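Local coordinates for protein ribulose bisphosphate carboxylase (Hyperthermus butylicus DSM 5456, PDB 6HUN) that probably catalyses the magnesium-dependent addition of carbon dioxide and water to ribulose 1,5-bisphosphate, giving two molecules of 3-phosphoglycerate in an archaeal AMP degradation pathway, at residues V190-E193 with I194-G198; E206-A209 with S210-F213; C214-E217 with A218-K221; E222-K225 with A226-R229. All blocks are in the same frame, centred on the assembly; numbering follows the deposited sequence.

Contact 1 (V190-E193 with I194-G198)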
loop_
_atom_site.group_PDB
_atom_site.type_symbol
_atom_site.label_atom_id
_atom_site.label_comp_id
_atom_site.label_asym_id
_atom_site.label_seq_id
_atom_site.Cartn_x
_atom_site.Cartn_y
_atom_site.Cartn_z
ATOM N N VAL A 190 -32.870 -4.114 -2.460
ATOM C CA VAL A 190 -32.047 -5.319 -2.610
ATOM C C VAL A 190 -31.598 -5.840 -1.250
ATOM O O VAL A 190 -31.591 -7.058 -1.004
ATOM C CB VAL A 190 -30.833 -5.051 -3.531
ATOM C CG1 VAL A 190 -29.956 -6.300 -3.658
ATOM C CG2 VAL A 190 -31.291 -4.612 -4.915
ATOM N N ALA A 191 -31.177 -4.929 -0.358
ATOM C CA ALA A 191 -30.719 -5.338 0.966
ATOM C C ALA A 191 -31.836 -5.984 1.764
ATOM O O ALA A 191 -31.602 -6.938 2.511
ATOM C CB ALA A 191 -30.196 -4.142 1.735
ATOM N N TYR A 192 -33.032 -5.403 1.701
ATOM C CA TYR A 192 -34.164 -5.975 2.415
ATOM C C TYR A 192 -34.332 -7.463 2.119
ATOM O O TYR A 192 -34.438 -8.285 3.036
ATOM C CB TYR A 192 -35.430 -5.227 2.039
ATOM C CG TYR A 192 -36.663 -5.837 2.684
ATOM C CD1 TYR A 192 -36.828 -5.809 4.062
ATOM C CD2 TYR A 192 -37.645 -6.425 1.916
ATOM C CE1 TYR A 192 -37.965 -6.344 4.661
ATOM C CE2 TYR A 192 -38.791 -6.977 2.512
ATOM C CZ TYR A 192 -38.928 -6.938 3.890
ATOM O OH TYR A 192 -40.053 -7.476 4.517
ATOM N N GLU A 193 -34.382 -7.829 0.840
ATOM C CA GLU A 193 -34.621 -9.233 0.503
ATOM C C GLU A 193 -33.528 -10.136 1.065
ATOM O O GLU A 193 -33.815 -11.245 1.547
ATOM C CB GLU A 193 -34.709 -9.393 -1.011
ATOM C CG GLU A 193 -35.393 -8.232 -1.678
ATOM C CD GLU A 193 -36.021 -8.607 -2.998
ATOM O OE1 GLU A 193 -35.328 -8.496 -4.032
ATOM O OE2 GLU A 193 -37.207 -9.004 -2.998
ATOM N N ILE A 194 -32.273 -9.672 1.002
ATOM C CA ILE A 194 -31.135 -10.418 1.544
ATOM C C ILE A 194 -31.338 -10.681 3.039
ATOM O O ILE A 194 -31.336 -11.830 3.491
ATOM C CB ILE A 194 -29.823 -9.654 1.255
ATOM C CG1 ILE A 194 -29.455 -9.768 -0.237
ATOM C CG2 ILE A 194 -28.642 -10.149 2.112
ATOM C CD1 ILE A 194 -28.553 -8.656 -0.760
ATOM N N LEU A 195 -31.535 -9.618 3.833
ATOM C CA LEU A 195 -31.637 -9.802 5.282
ATOM C C LEU A 195 -32.885 -10.580 5.675
ATOM O O LEU A 195 -32.821 -11.470 6.538
ATOM C CB LEU A 195 -31.642 -8.461 5.979
ATOM C CG LEU A 195 -30.434 -7.564 5.637
ATOM C CD1 LEU A 195 -30.580 -6.322 6.448
ATOM C CD2 LEU A 195 -29.145 -8.263 5.971
ATOM N N ILE A 196 -34.031 -10.232 5.077
ATOM C CA ILE A 196 -35.315 -10.839 5.447
ATOM C C ILE A 196 -35.285 -12.366 5.393
ATOM O O ILE A 196 -35.992 -13.034 6.158
ATOM C CB ILE A 196 -36.447 -10.267 4.561
ATOM C CG1 ILE A 196 -37.771 -10.323 5.299
ATOM C CG2 ILE A 196 -36.562 -11.016 3.218
ATOM C CD1 ILE A 196 -37.860 -9.315 6.411
ATOM N N GLY A 197 -34.479 -12.949 4.518
ATOM C CA GLY A 197 -34.466 -14.394 4.496
ATOM C C GLY A 197 -33.442 -15.083 5.373
ATOM O O GLY A 197 -33.382 -16.311 5.358
ATOM N N GLY A 198 -32.612 -14.363 6.130
ATOM C CA GLY A 198 -31.683 -15.052 7.013
ATOM C C GLY A 198 -30.213 -14.630 6.937
ATOM O O GLY A 198 -29.387 -15.101 7.723
#
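Tyr192 and Ile196, one turn apart on helix 184-196, make the close side-chain contact here. CD1 of Ile196 comes to 3.4 Å from CE1 of Tyr192, while Ile196 CB stands over one face of the ring, displaced toward its rim. With CG anti to the backbone N (chi1 176°), the Tyr192 ring lies along the helix in the direction of Ile196. The turn beneath is tight: Ile196 N donates to Tyr192 O at 2.8 Å, and Leu195 N to Ala191 O at 3.0 Å with an N-H...O angle of 174°.

Val190, Ile194 and Leu195 form the buried flank: CG1 of Val190 meets CD1 of Ile194 at 4.0 Å, Leu195 packs on Ile227 of helix 216-234, and Val190 touches Val76 of the second subunit. Tyr192, Glu193 and Ile196 make up the partly exposed side, where Glu193 leans on Pro415 and its O accepts only weakly from Gly197 N. Gly198, with positive phi, closes the helix in a Schellman motif. The hydroxyl of Tyr192 bonds to Glu233 and its ring makes a cation-pi contact with Arg229; the phenol therefore combines an apolar contact within its own helix with polar links to the next.

Contact 2 (E206-A209 with S210-F213)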
loop_
_atom_site.group_PDB
_atom_site.type_symbol
_atom_site.label_atom_id
_atom_site.label_comp_id
_atom_site.label_asym_id
_atom_site.label_seq_id
_atom_site.Cartn_x
_atom_site.Cartn_y
_atom_site.Cartn_z
ATOM N N GLU A 206 -15.939 -3.717 -2.548
ATOM C CA GLU A 206 -14.724 -2.965 -2.229
ATOM C C GLU A 206 -14.630 -1.635 -2.960
ATOM O O GLU A 206 -13.942 -0.719 -2.476
ATOM C CB GLU A 206 -13.484 -3.827 -2.533
ATOM C CG GLU A 206 -13.171 -3.981 -4.009
ATOM C CD GLU A 206 -14.105 -4.924 -4.732
ATOM O OE1 GLU A 206 -14.153 -4.841 -5.986
ATOM O OE2 GLU A 206 -14.794 -5.739 -4.055
ATOM N N ASN A 207 -15.290 -1.473 -4.080
ATOM C CA ASN A 207 -15.119 -0.222 -4.811
ATOM C C ASN A 207 -16.327 0.672 -4.651
ATOM O O ASN A 207 -16.448 1.689 -5.332
ATOM C CB ASN A 207 -14.750 -0.475 -6.295
ATOM C CG ASN A 207 -15.839 -1.133 -7.081
ATOM O OD1 ASN A 207 -16.805 -1.606 -6.515
ATOM N ND2 ASN A 207 -15.714 -1.134 -8.409
ATOM N N PHE A 208 -17.223 0.327 -3.731
ATOM C CA PHE A 208 -18.323 1.226 -3.395
ATOM C C PHE A 208 -17.769 2.241 -2.412
ATOM O O PHE A 208 -17.033 1.869 -1.491
ATOM C CB PHE A 208 -19.467 0.453 -2.780
ATOM C CG PHE A 208 -20.813 0.979 -3.145
ATOM C CD1 PHE A 208 -20.948 2.208 -3.795
ATOM C CD2 PHE A 208 -21.956 0.274 -2.806
ATOM C CE1 PHE A 208 -22.186 2.734 -4.124
ATOM C CE2 PHE A 208 -23.201 0.788 -3.127
ATOM C CZ PHE A 208 -23.315 2.035 -3.792
ATOM N N ALA A 209 -18.020 3.528 -2.667
ATOM C CA ALA A 209 -17.537 4.568 -1.767
ATOM C C ALA A 209 -18.637 5.618 -1.675
ATOM O O ALA A 209 -19.698 5.354 -1.090
ATOM C CB ALA A 209 -16.211 5.182 -2.258
ATOM N N SER A 210 -18.446 6.784 -2.290
ATOM C CA SER A 210 -19.527 7.733 -2.387
ATOM C C SER A 210 -19.588 8.361 -3.769
ATOM O O SER A 210 -19.593 9.581 -3.917
ATOM C CB SER A 210 -19.442 8.825 -1.319
ATOM O OG SER A 210 -20.682 9.548 -1.242
ATOM N N GLN A 211 -19.694 7.527 -4.797
ATOM C CA GLN A 211 -19.893 8.022 -6.154
ATOM C C GLN A 211 -21.210 8.785 -6.287
ATOM O O GLN A 211 -22.149 8.563 -5.518
ATOM C CB GLN A 211 -19.874 6.857 -7.134
ATOM C CG GLN A 211 -18.500 6.171 -7.240
ATOM C CD GLN A 211 -18.337 4.960 -6.317
ATOM O OE1 GLN A 211 -18.875 4.918 -5.217
ATOM N NE2 GLN A 211 -17.593 3.969 -6.782
ATOM N N PRO A 212 -21.310 9.674 -7.280
ATOM C CA PRO A 212 -22.524 10.485 -7.428
ATOM C C PRO A 212 -23.812 9.697 -7.633
ATOM O O PRO A 212 -24.888 10.157 -7.212
ATOM C CB PRO A 212 -22.194 11.358 -8.649
ATOM C CG PRO A 212 -20.726 11.544 -8.553
ATOM C CD PRO A 212 -20.168 10.238 -8.034
ATOM N N PHE A 213 -23.758 8.537 -8.289
ATOM C CA PHE A 213 -25.021 7.864 -8.570
ATOM C C PHE A 213 -25.642 7.265 -7.317
ATOM O O PHE A 213 -26.820 6.896 -7.350
ATOM C CB PHE A 213 -24.838 6.783 -9.642
ATOM C CG PHE A 213 -24.074 5.586 -9.163
ATOM C CD1 PHE A 213 -24.737 4.493 -8.617
ATOM C CD2 PHE A 213 -22.687 5.553 -9.254
ATOM C CE1 PHE A 213 -24.038 3.390 -8.163
ATOM C CE2 PHE A 213 -21.969 4.437 -8.800
ATOM C CZ PHE A 213 -22.660 3.369 -8.241
#
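The backbone from Asn207 to Gln211 folds into a compact loop without regular helix or strand, in which the side-chain amide of Gln211 reaches back to bond two main-chain groups. This is the beta-to-alpha loop of the TIM barrel that joins strand 201-203 to helix 216-234. It contains Glu206, a predicted magnesium ligand whose OE1 is in a salt bridge with Lys179.

Both ends of the Gln211 amide are used. NE2 donates to Asn207 O at 2.9 Å, nearly straight at the carbonyl, with the acceptor only 11° out of the amide plane. At the other end OE1 accepts from Ala209 N at 3.0 Å, the donor tilted 22° from the carbonyl plane. Together the two bonds should fix the rotation of the amide and tie Gln211 to two successive peptides. The chain gets there by bending at chi2 (94°), which swings the amide back over the turn.

The loop is buried against the second subunit, whose Leu109 O also accepts from Gln211 NE2 and whose Asn117 ND2 also donates to Asn207 O. Phe213 meets Trp80 of that subunit, while Phe208 packs edge-to-face with Tyr187 of its own chain and makes a cation-pi contact with Arg219. Between the two phenylalanines, Phe208 CE1 lies 4.2 Å from Phe213 CZ. The amide oxygen also borders the aromatic group: Gln211 OE1 sits at the edge of the Phe208 ring, in its plane, 3.7 Å from CD1.

Contact 3 (C214-E217 with A218-K221)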
loop_
_atom_site.group_PDB
_atom_site.type_symbol
_atom_site.label_atom_id
_atom_site.label_comp_id
_atom_site.label_asym_id
_atom_site.label_seq_id
_atom_site.Cartn_x
_atom_site.Cartn_y
_atom_site.Cartn_z
ATOM N N CYS A 214 -24.891 7.201 -6.217
ATOM C CA CYS A 214 -25.297 6.551 -4.973
ATOM C C CYS A 214 -24.397 7.011 -3.832
ATOM O O CYS A 214 -23.493 6.285 -3.390
ATOM C CB CYS A 214 -25.232 5.021 -5.084
ATOM S SG CYS A 214 -26.215 4.169 -3.790
ATOM N N ARG A 215 -24.647 8.224 -3.363
ATOM C CA ARG A 215 -23.840 8.809 -2.314
ATOM C C ARG A 215 -23.981 8.049 -1.014
ATOM O O ARG A 215 -25.031 7.445 -0.715
ATOM C CB ARG A 215 -24.231 10.259 -2.103
ATOM C CG ARG A 215 -24.256 10.944 -3.393
ATOM C CD ARG A 215 -22.878 11.424 -3.762
ATOM N NE ARG A 215 -22.972 12.289 -4.926
ATOM C CZ ARG A 215 -23.637 13.447 -4.953
ATOM N NH1 ARG A 215 -23.679 14.162 -6.070
ATOM N NH2 ARG A 215 -24.253 13.902 -3.867
ATOM N N PHE A 216 -22.927 8.167 -0.203
ATOM C CA PHE A 216 -22.804 7.353 0.994
ATOM C C PHE A 216 -23.998 7.560 1.913
ATOM O O PHE A 216 -24.641 6.588 2.339
ATOM C CB PHE A 216 -21.507 7.663 1.735
ATOM C CG PHE A 216 -21.289 6.765 2.940
ATOM C CD1 PHE A 216 -20.666 5.540 2.795
ATOM C CD2 PHE A 216 -21.760 7.133 4.197
ATOM C CE1 PHE A 216 -20.464 4.677 3.892
ATOM C CE2 PHE A 216 -21.574 6.280 5.295
ATOM C CZ PHE A 216 -20.933 5.067 5.140
ATOM N N GLU A 217 -24.338 8.829 2.188
ATOM C CA GLU A 217 -25.381 9.097 3.175
ATOM C C GLU A 217 -26.735 8.610 2.688
ATOM O O GLU A 217 -27.491 7.989 3.444
ATOM C CB GLU A 217 -25.426 10.587 3.521
ATOM C CG GLU A 217 -26.716 10.941 4.286
ATOM C CD GLU A 217 -26.545 11.956 5.406
ATOM O OE1 GLU A 217 -25.581 12.751 5.360
ATOM O OE2 GLU A 217 -27.413 11.981 6.315
ATOM N N ALA A 218 -27.073 8.896 1.430
ATOM C CA ALA A 218 -28.373 8.484 0.925
ATOM C C ALA A 218 -28.461 6.963 0.838
ATOM O O ALA A 218 -29.517 6.394 1.096
ATOM C CB ALA A 218 -28.647 9.147 -0.428
ATOM N N ARG A 219 -27.357 6.296 0.524
ATOM C CA ARG A 219 -27.312 4.829 0.499
ATOM C C ARG A 219 -27.471 4.229 1.899
ATOM O O ARG A 219 -28.303 3.320 2.114
ATOM C CB ARG A 219 -25.985 4.374 -0.123
ATOM C CG ARG A 219 -25.732 2.901 0.002
ATOM C CD ARG A 219 -24.570 2.511 -0.913
ATOM N NE ARG A 219 -23.283 2.441 -0.238
ATOM C CZ ARG A 219 -22.283 3.281 -0.468
ATOM N NH1 ARG A 219 -22.444 4.271 -1.342
ATOM N NH2 ARG A 219 -21.141 3.131 0.182
ATOM N N LEU A 220 -26.750 4.790 2.873
ATOM C CA LEU A 220 -26.818 4.337 4.262
ATOM C C LEU A 220 -28.232 4.477 4.843
ATOM O O LEU A 220 -28.719 3.570 5.519
ATOM C CB LEU A 220 -25.819 5.136 5.097
ATOM C CG LEU A 220 -25.771 4.914 6.602
ATOM C CD1 LEU A 220 -25.448 3.444 6.832
ATOM C CD2 LEU A 220 -24.788 5.888 7.327
ATOM N N LYS A 221 -28.888 5.611 4.623
ATOM C CA LYS A 221 -30.283 5.743 5.061
ATOM C C LYS A 221 -31.159 4.621 4.502
ATOM O O LYS A 221 -31.969 4.026 5.226
ATOM C CB LYS A 221 -30.840 7.088 4.610
ATOM C CG LYS A 221 -30.092 8.313 5.122
ATOM C CD LYS A 221 -30.728 9.617 4.609
ATOM C CE LYS A 221 -32.052 9.920 5.310
ATOM N NZ LYS A 221 -33.204 9.080 4.836
#
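Phe216 and Arg219 set their flat groups almost perpendicular, ring and guanidinium planes 84° apart, with Arg219 NH2 3.6 Å from CD1 of Phe216. The arginine begins extended and then bends at chi3 (97°), carrying the guanidinium back alongside the first turn. Its plane there has Cys214 O at the edge, 3.1 Å from NH1. Along the way the aliphatic part passes the Cys214 sulfur, SG lying 3.7 Å from both CB and CD of Arg219.

On another side of the Phe216 ring, CD2 of Leu220 approaches CE2 at 3.8 Å, the two side chains inclined to one another. The backbone turn under these groups is regular: Arg219 N donates to Arg215 O, Leu220 N to Phe216 O at 2.8 Å, and Lys221 N to Glu217 O.

Arg219 has further partners beyond this turn, in a salt bridge with Asp204 and hydrogen bonds to Ala209 O and Tyr240 OH, which would be expected to offset its buried charge. Phe216 and Leu220 pack on helix 248-260 and strand 239-243. Arg215 occupies the N-cap position, so the arrangement is the first turn of a barrel helix, within the beta-alpha-beta unit 201-203, 216-234, 239-243 of the TIM barrel.

Contact 4 (E222-K225 with A226-R229)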
loop_
_atom_site.group_PDB
_atom_site.type_symbol
_atom_site.label_atom_id
_atom_site.label_comp_id
_atom_site.label_asym_id
_atom_site.label_seq_id
_atom_site.Cartn_x
_atom_site.Cartn_y
_atom_site.Cartn_z
ATOM N N GLU A 222 -31.060 4.359 3.196
ATOM C CA GLU A 222 -31.914 3.345 2.586
ATOM C C GLU A 222 -31.614 1.943 3.110
ATOM O O GLU A 222 -32.531 1.115 3.224
ATOM C CB GLU A 222 -31.786 3.371 1.069
ATOM C CG GLU A 222 -32.406 4.568 0.403
ATOM C CD GLU A 222 -33.877 4.649 0.681
ATOM O OE1 GLU A 222 -34.613 3.680 0.334
ATOM O OE2 GLU A 222 -34.295 5.671 1.273
ATOM N N VAL A 223 -30.349 1.647 3.420
ATOM C CA VAL A 223 -30.032 0.324 3.957
ATOM C C VAL A 223 -30.427 0.211 5.427
ATOM O O VAL A 223 -30.905 -0.845 5.861
ATOM C CB VAL A 223 -28.538 -0.011 3.744
ATOM C CG1 VAL A 223 -28.180 -1.381 4.390
ATOM C CG2 VAL A 223 -28.239 0.004 2.266
ATOM N N MET A 224 -30.304 1.285 6.204
ATOM C CA MET A 224 -30.600 1.199 7.634
ATOM C C MET A 224 -32.093 1.096 7.891
ATOM O O MET A 224 -32.500 0.496 8.893
ATOM C CB MET A 224 -30.031 2.399 8.379
ATOM C CG MET A 224 -28.512 2.425 8.419
ATOM S SD MET A 224 -27.758 0.832 8.888
ATOM C CE MET A 224 -28.465 0.618 10.569
ATOM N N LYS A 225 -32.900 1.665 6.992
ATOM C CA LYS A 225 -34.350 1.436 7.008
ATOM C C LYS A 225 -34.664 -0.014 6.646
ATOM O O LYS A 225 -35.563 -0.630 7.242
ATOM C CB LYS A 225 -35.023 2.419 6.042
ATOM C CG LYS A 225 -36.539 2.502 6.050
ATOM C CD LYS A 225 -37.038 3.376 4.887
ATOM C CE LYS A 225 -35.960 4.380 4.409
ATOM N NZ LYS A 225 -36.560 5.436 3.520
ATOM N N ALA A 226 -33.924 -0.591 5.689
ATOM C CA ALA A 226 -34.113 -2.001 5.339
ATOM C C ALA A 226 -33.740 -2.920 6.493
ATOM O O ALA A 226 -34.421 -3.926 6.724
ATOM C CB ALA A 226 -33.303 -2.396 4.106
ATOM N N ILE A 227 -32.675 -2.588 7.227
ATOM C CA ILE A 227 -32.263 -3.381 8.389
ATOM C C ILE A 227 -33.349 -3.349 9.465
ATOM O O ILE A 227 -33.706 -4.392 10.036
ATOM C CB ILE A 227 -30.913 -2.864 8.920
ATOM C CG1 ILE A 227 -29.776 -3.479 8.084
ATOM C CG2 ILE A 227 -30.674 -3.159 10.380
ATOM C CD1 ILE A 227 -28.363 -2.995 8.510
ATOM N N ASP A 228 -33.869 -2.155 9.759
ATOM C CA ASP A 228 -34.889 -2.009 10.804
ATOM C C ASP A 228 -36.142 -2.838 10.494
ATOM O O ASP A 228 -36.751 -3.425 11.401
ATOM C CB ASP A 228 -35.220 -0.515 10.976
ATOM C CG ASP A 228 -36.330 -0.261 12.010
ATOM O OD1 ASP A 228 -36.051 -0.309 13.234
ATOM O OD2 ASP A 228 -37.477 -0.013 11.577
ATOM N N ARG A 229 -36.568 -2.874 9.234
ATOM C CA ARG A 229 -37.681 -3.733 8.879
ATOM C C ARG A 229 -37.329 -5.190 9.134
ATOM O O ARG A 229 -38.045 -5.893 9.862
ATOM C CB ARG A 229 -38.075 -3.505 7.426
ATOM C CG ARG A 229 -38.499 -2.070 7.172
ATOM C CD ARG A 229 -39.840 -2.009 6.447
ATOM N NE ARG A 229 -39.692 -2.388 5.037
ATOM C CZ ARG A 229 -40.400 -3.340 4.423
ATOM N NH1 ARG A 229 -41.305 -4.048 5.093
ATOM N NH2 ARG A 229 -40.176 -3.602 3.133
#
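A short backbone bond, Ile227 N to Val223 O at 2.8 Å, crosses from Glu222-Lys225 to Ala226-Arg229, and within Glu222-Lys225 a salt bridge links Lys225 NZ to Glu222 OE2 at 3.2 Å. The lysine meets that oxygen from the syn side, 32° out of the carboxylate plane. Asp228 N donates to Met224 O at 3.1 Å, approaching 37° off the carbonyl plane. Arg229 N to Lys225 O follows the same i to i+4 pattern at 3.2 Å, whereas Ala226 N to Glu222 O is weak. Asp228 is paired onward with Lys232.

Further out the contact becomes apolar. Met224 and Ile227 run side by side in the same direction, with SD of Met224 3.9 Å from CD1 of Ile227. Bends at chi2 and chi3 of the methionine keep its sulfur and CE beside that methyl. Val223 CG1 approaches the same CD1 more distantly, at 4.4 Å.

The buried flank of the helix continues this layer: Val223 and Ile227 both rest on Tyr240 of strand 239-243, and Ala226 packs on Tyr192 of helix 184-196, whose ring also takes a cation-pi contact from Arg229. With Lys225 and Arg229 exposed and Val223, Ala226 and Ile227 inside, this is the middle of an amphipathic helix on the outside of the TIM barrel.

Contacts 2, 3 and 4 follow one another along the chain, from the beta-to-alpha loop into helix 216-234; contact 1 ends the preceding barrel helix. Contacts 1 and 4, with centres about 10 Å apart, join these neighbouring helices: Leu195 CD1 lies 3.4 Å from Ile227 CG1. Contact 3 meets contact 2, centres about 9 Å apart, through a probable hydrogen bond from Phe216 N to Ser210 OG at 2.8 Å. Contact 2 holds the predicted magnesium ligand Glu206, and the side chain of Arg219 in contact 3 is about 9 Å from that of Asp205, another predicted ligand. Contacts 1 and 2 both touch the second subunit. A bound calcium ion lies about 12 Å from the side chain of Asn207.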